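Local coordinates for phospho-furanose lactonase (Mycoplasma synoviae, PDB 3OVG), which hydrolyses phosphorylated furanose lactones such as D-xylono-1,4-lactone 5-phosphate, using two zinc ions in each subunit, at residues G234-R244 against K267-A275. Numbering follows the deposited sequence.
Sequences GVTLCFDGPDR and KHITLSLDA. With ZN (zinc ion), chain G.
Two neighbouring parallel strands of the phosphotriesterase-family TIM barrel, 236-239 and 269-271, are joined here as a beta-alpha-beta unit whose C-terminal end reaches the zinc site. L237 N bonds to H268 O (2.9 Å), T270 N to L237 O and F239 N to T270 O, and the axes of the two short strands diverge by 22°. Just before the ladder, at its N-terminal end, the imidazole of H268 presents ND1 edge-on to V235 O (3.0 Å), a donor lying above the carbonyl plane. On the face carrying C238 and T270, T270 OG1 lies 3.3 Å from C238 CB and hydrogen-bonds to Q213 within the barrel interior. The opposite face is apolar: the F239 ring takes I269 CG2 at its edge, 3.8 Å from CD2.

Past the strands, S272 OG, set between its backbone N and carbonyl carbon (chi1 66°), donates to F239 O (2.8 Å) and accepts from a water. The D240 and D274 side chains lie side by side, their carboxylate planes turned 83° apart, with OD1 of D240 4.0 Å from OD2 of D274. D274 OD1 binds zinc at 2.2 Å, as do H26 and H28, while D240 OD2 is hydrogen-bonded to ND1 of H216, a ligand of the second zinc. Strand 212-215 continues the sheet beyond 236-239; helix 223-233 packs on L237 and H268, and helix 313-327 covers I269 and L271.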
loop_
_atom_site.group_PDB
_atom_site.type_symbol
_atom_site.label_atom_id
_atom_site.label_comp_id
_atom_site.label_asym_id
_atom_site.label_seq_id
_atom_site.Cartn_x
_atom_site.Cartn_y
_atom_site.Cartn_z
ATOM N N GLY A 234 3.894 -42.091 8.721
ATOM C CA GLY A 234 3.722 -42.437 10.118
ATOM C C GLY A 234 3.889 -41.241 11.045
ATOM O O GLY A 234 4.002 -41.402 12.269
ATOM N N VAL A 235 3.939 -40.038 10.479
ATOM C CA VAL A 235 4.094 -38.835 11.295
ATOM C C VAL A 235 2.755 -38.514 11.946
ATOM O O VAL A 235 1.773 -39.225 11.741
ATOM C CB VAL A 235 4.628 -37.618 10.495
ATOM C CG1 VAL A 235 6.034 -37.910 9.935
ATOM C CG2 VAL A 235 3.654 -37.211 9.390
ATOM N N THR A 236 2.732 -37.470 12.766
ATOM C CA THR A 236 1.510 -37.046 13.469
ATOM C C THR A 236 1.137 -35.642 12.959
ATOM O O THR A 236 2.011 -34.759 12.777
ATOM C CB THR A 236 1.741 -37.067 15.008
ATOM O OG1 THR A 236 2.015 -38.404 15.423
ATOM C CG2 THR A 236 0.555 -36.487 15.813
ATOM N N LEU A 237 -0.144 -35.466 12.668
ATOM C CA LEU A 237 -0.679 -34.181 12.230
ATOM C C LEU A 237 -1.136 -33.407 13.461
ATOM O O LEU A 237 -1.983 -33.881 14.196
ATOM C CB LEU A 237 -1.860 -34.381 11.237
ATOM C CG LEU A 237 -1.536 -35.274 10.025
ATOM C CD1 LEU A 237 -2.685 -35.403 9.008
ATOM C CD2 LEU A 237 -0.222 -34.805 9.339
ATOM N N CYS A 238 -0.534 -32.243 13.709
ATOM C CA CYS A 238 -0.977 -31.348 14.776
ATOM C C CYS A 238 -1.944 -30.330 14.200
ATOM O O CYS A 238 -1.546 -29.409 13.522
ATOM C CB CYS A 238 0.199 -30.620 15.441
ATOM S SG CYS A 238 -0.336 -29.527 16.805
ATOM N N PHE A 239 -3.235 -30.494 14.464
ATOM C CA PHE A 239 -4.202 -29.549 13.942
ATOM C C PHE A 239 -4.375 -28.353 14.837
ATOM O O PHE A 239 -4.554 -28.505 16.047
ATOM C CB PHE A 239 -5.578 -30.223 13.785
ATOM C CG PHE A 239 -5.615 -31.235 12.709
ATOM C CD1 PHE A 239 -5.549 -30.840 11.372
ATOM C CD2 PHE A 239 -5.707 -32.589 13.009
ATOM C CE1 PHE A 239 -5.598 -31.784 10.351
ATOM C CE2 PHE A 239 -5.744 -33.534 11.987
ATOM C CZ PHE A 239 -5.685 -33.126 10.661
ATOM N N ASP A 240 -4.406 -27.161 14.247
ATOM C CA ASP A 240 -5.130 -26.080 14.907
ATOM C C ASP A 240 -6.383 -25.839 14.047
ATOM O O ASP A 240 -6.774 -26.735 13.295
ATOM C CB ASP A 240 -4.249 -24.852 15.046
ATOM C CG ASP A 240 -3.814 -24.327 13.710
ATOM O OD1 ASP A 240 -4.346 -23.275 13.312
ATOM O OD2 ASP A 240 -2.953 -24.964 13.059
ATOM N N GLY A 241 -7.010 -24.661 14.143
ATOM C CA GLY A 241 -8.207 -24.361 13.349
ATOM C C GLY A 241 -9.500 -24.008 14.089
ATOM O O GLY A 241 -10.365 -23.286 13.567
ATOM N N PRO A 242 -9.665 -24.499 15.321
ATOM C CA PRO A 242 -10.854 -24.024 16.046
ATOM C C PRO A 242 -10.910 -22.485 16.116
ATOM O O PRO A 242 -9.877 -21.850 16.413
ATOM C CB PRO A 242 -10.658 -24.621 17.437
ATOM C CG PRO A 242 -9.892 -25.881 17.200
ATOM C CD PRO A 242 -8.927 -25.525 16.073
ATOM N N ASP A 243 -12.094 -21.904 15.876
ATOM C CA ASP A 243 -12.294 -20.439 15.853
ATOM C C ASP A 243 -11.328 -19.701 14.946
ATOM O O ASP A 243 -10.713 -18.704 15.337
ATOM C CB ASP A 243 -12.274 -19.815 17.255
ATOM C CG ASP A 243 -12.799 -18.373 17.272
ATOM O OD1 ASP A 243 -13.768 -18.062 16.542
ATOM O OD2 ASP A 243 -12.262 -17.542 18.033
ATOM N N ARG A 244 -11.207 -20.193 13.717
ATOM C CA ARG A 244 -10.447 -19.502 12.695
ATOM C C ARG A 244 -11.329 -19.438 11.431
ATOM O O ARG A 244 -10.987 -20.002 10.396
ATOM C CB ARG A 244 -9.139 -20.239 12.404
ATOM C CG ARG A 244 -8.233 -20.471 13.634
ATOM C CD ARG A 244 -7.754 -19.128 14.211
ATOM N NE ARG A 244 -6.873 -19.297 15.360
ATOM C CZ ARG A 244 -7.250 -19.170 16.628
ATOM N NH1 ARG A 244 -8.510 -18.881 16.931
ATOM N NH2 ARG A 244 -6.362 -19.351 17.595
ATOM N N LYS A 267 -4.280 -42.463 16.478
ATOM C CA LYS A 267 -3.009 -42.277 17.187
ATOM C C LYS A 267 -2.065 -41.255 16.522
ATOM O O LYS A 267 -0.996 -40.965 17.063
ATOM C CB LYS A 267 -2.284 -43.612 17.313
ATOM C CG LYS A 267 -3.053 -44.695 18.094
ATOM C CD LYS A 267 -2.809 -44.597 19.598
ATOM C CE LYS A 267 -3.596 -45.687 20.350
ATOM N NZ LYS A 267 -3.455 -45.476 21.822
ATOM N N HIS A 268 -2.463 -40.713 15.371
ATOM C CA HIS A 268 -1.621 -39.804 14.587
ATOM C C HIS A 268 -2.120 -38.369 14.516
ATOM O O HIS A 268 -1.795 -37.648 13.577
ATOM C CB HIS A 268 -1.441 -40.377 13.196
ATOM C CG HIS A 268 -0.676 -41.649 13.217
ATOM N ND1 HIS A 268 0.687 -41.697 13.014
ATOM C CD2 HIS A 268 -1.066 -42.917 13.498
ATOM C CE1 HIS A 268 1.098 -42.948 13.138
ATOM N NE2 HIS A 268 0.053 -43.707 13.427
ATOM N N ILE A 269 -2.850 -37.956 15.549
ATOM C CA ILE A 269 -3.496 -36.665 15.574
ATOM C C ILE A 269 -3.256 -35.977 16.912
ATOM O O ILE A 269 -3.535 -36.544 17.976
ATOM C CB ILE A 269 -5.008 -36.833 15.393
ATOM C CG1 ILE A 269 -5.306 -37.579 14.090
ATOM C CG2 ILE A 269 -5.722 -35.465 15.455
ATOM C CD1 ILE A 269 -6.808 -37.807 13.847
ATOM N N THR A 270 -2.777 -34.741 16.881
ATOM C CA THR A 270 -2.819 -33.962 18.103
ATOM C C THR A 270 -3.611 -32.688 17.830
ATOM O O THR A 270 -3.989 -32.411 16.677
ATOM C CB THR A 270 -1.399 -33.629 18.629
ATOM O OG1 THR A 270 -0.670 -32.997 17.588
ATOM C CG2 THR A 270 -0.674 -34.912 19.047
ATOM N N LEU A 271 -3.881 -31.925 18.883
ATOM C CA LEU A 271 -4.684 -30.705 18.775
ATOM C C LEU A 271 -3.910 -29.524 19.380
ATOM O O LEU A 271 -2.946 -29.716 20.111
ATOM C CB LEU A 271 -6.019 -30.870 19.491
ATOM C CG LEU A 271 -7.181 -31.530 18.726
ATOM C CD1 LEU A 271 -8.434 -31.492 19.589
ATOM C CD2 LEU A 271 -7.408 -30.765 17.419
ATOM N N SER A 272 -4.363 -28.319 19.067
ATOM C CA SER A 272 -3.683 -27.077 19.417
ATOM C C SER A 272 -4.642 -25.938 19.097
ATOM O O SER A 272 -5.606 -26.133 18.356
ATOM C CB SER A 272 -2.412 -26.909 18.599
ATOM O OG SER A 272 -2.705 -26.746 17.219
ATOM N N LEU A 273 -4.404 -24.765 19.670
ATOM C CA LEU A 273 -5.158 -23.574 19.296
ATOM C C LEU A 273 -4.291 -22.656 18.382
ATOM O O LEU A 273 -4.814 -21.877 17.565
ATOM C CB LEU A 273 -5.663 -22.831 20.545
ATOM C CG LEU A 273 -6.996 -23.348 21.098
ATOM C CD1 LEU A 273 -7.829 -23.869 19.932
ATOM C CD2 LEU A 273 -6.826 -24.431 22.118
ATOM N N ASP A 274 -2.967 -22.785 18.484
ATOM C CA ASP A 274 -2.097 -21.867 17.787
ATOM C C ASP A 274 -2.616 -20.423 17.950
ATOM O O ASP A 274 -2.855 -19.720 16.960
ATOM C CB ASP A 274 -1.996 -22.234 16.290
ATOM C CG ASP A 274 -0.988 -21.347 15.558
ATOM O OD1 ASP A 274 -0.067 -20.886 16.230
ATOM O OD2 ASP A 274 -1.121 -21.093 14.348
ATOM N N ALA A 275 -2.796 -19.987 19.200
ATOM C CA ALA A 275 -3.345 -18.660 19.481
ATOM C C ALA A 275 -2.217 -17.624 19.409
ATOM O O ALA A 275 -1.756 -17.094 20.433
ATOM C CB ALA A 275 -4.030 -18.658 20.858
HETATM ZN ZN ZN G . 2.095 -20.703 15.767
HETATM O O HOH W 1 -0.829 -26.549 15.062
HETATM O O HOH W 2 -4.479 -20.350 14.506
HETATM O O HOH W 3 -7.289 -22.709 16.269
HETATM O O HOH W 4 1.146 -20.532 13.620
HETATM O O HOH W 5 1.986 -18.257 15.238
#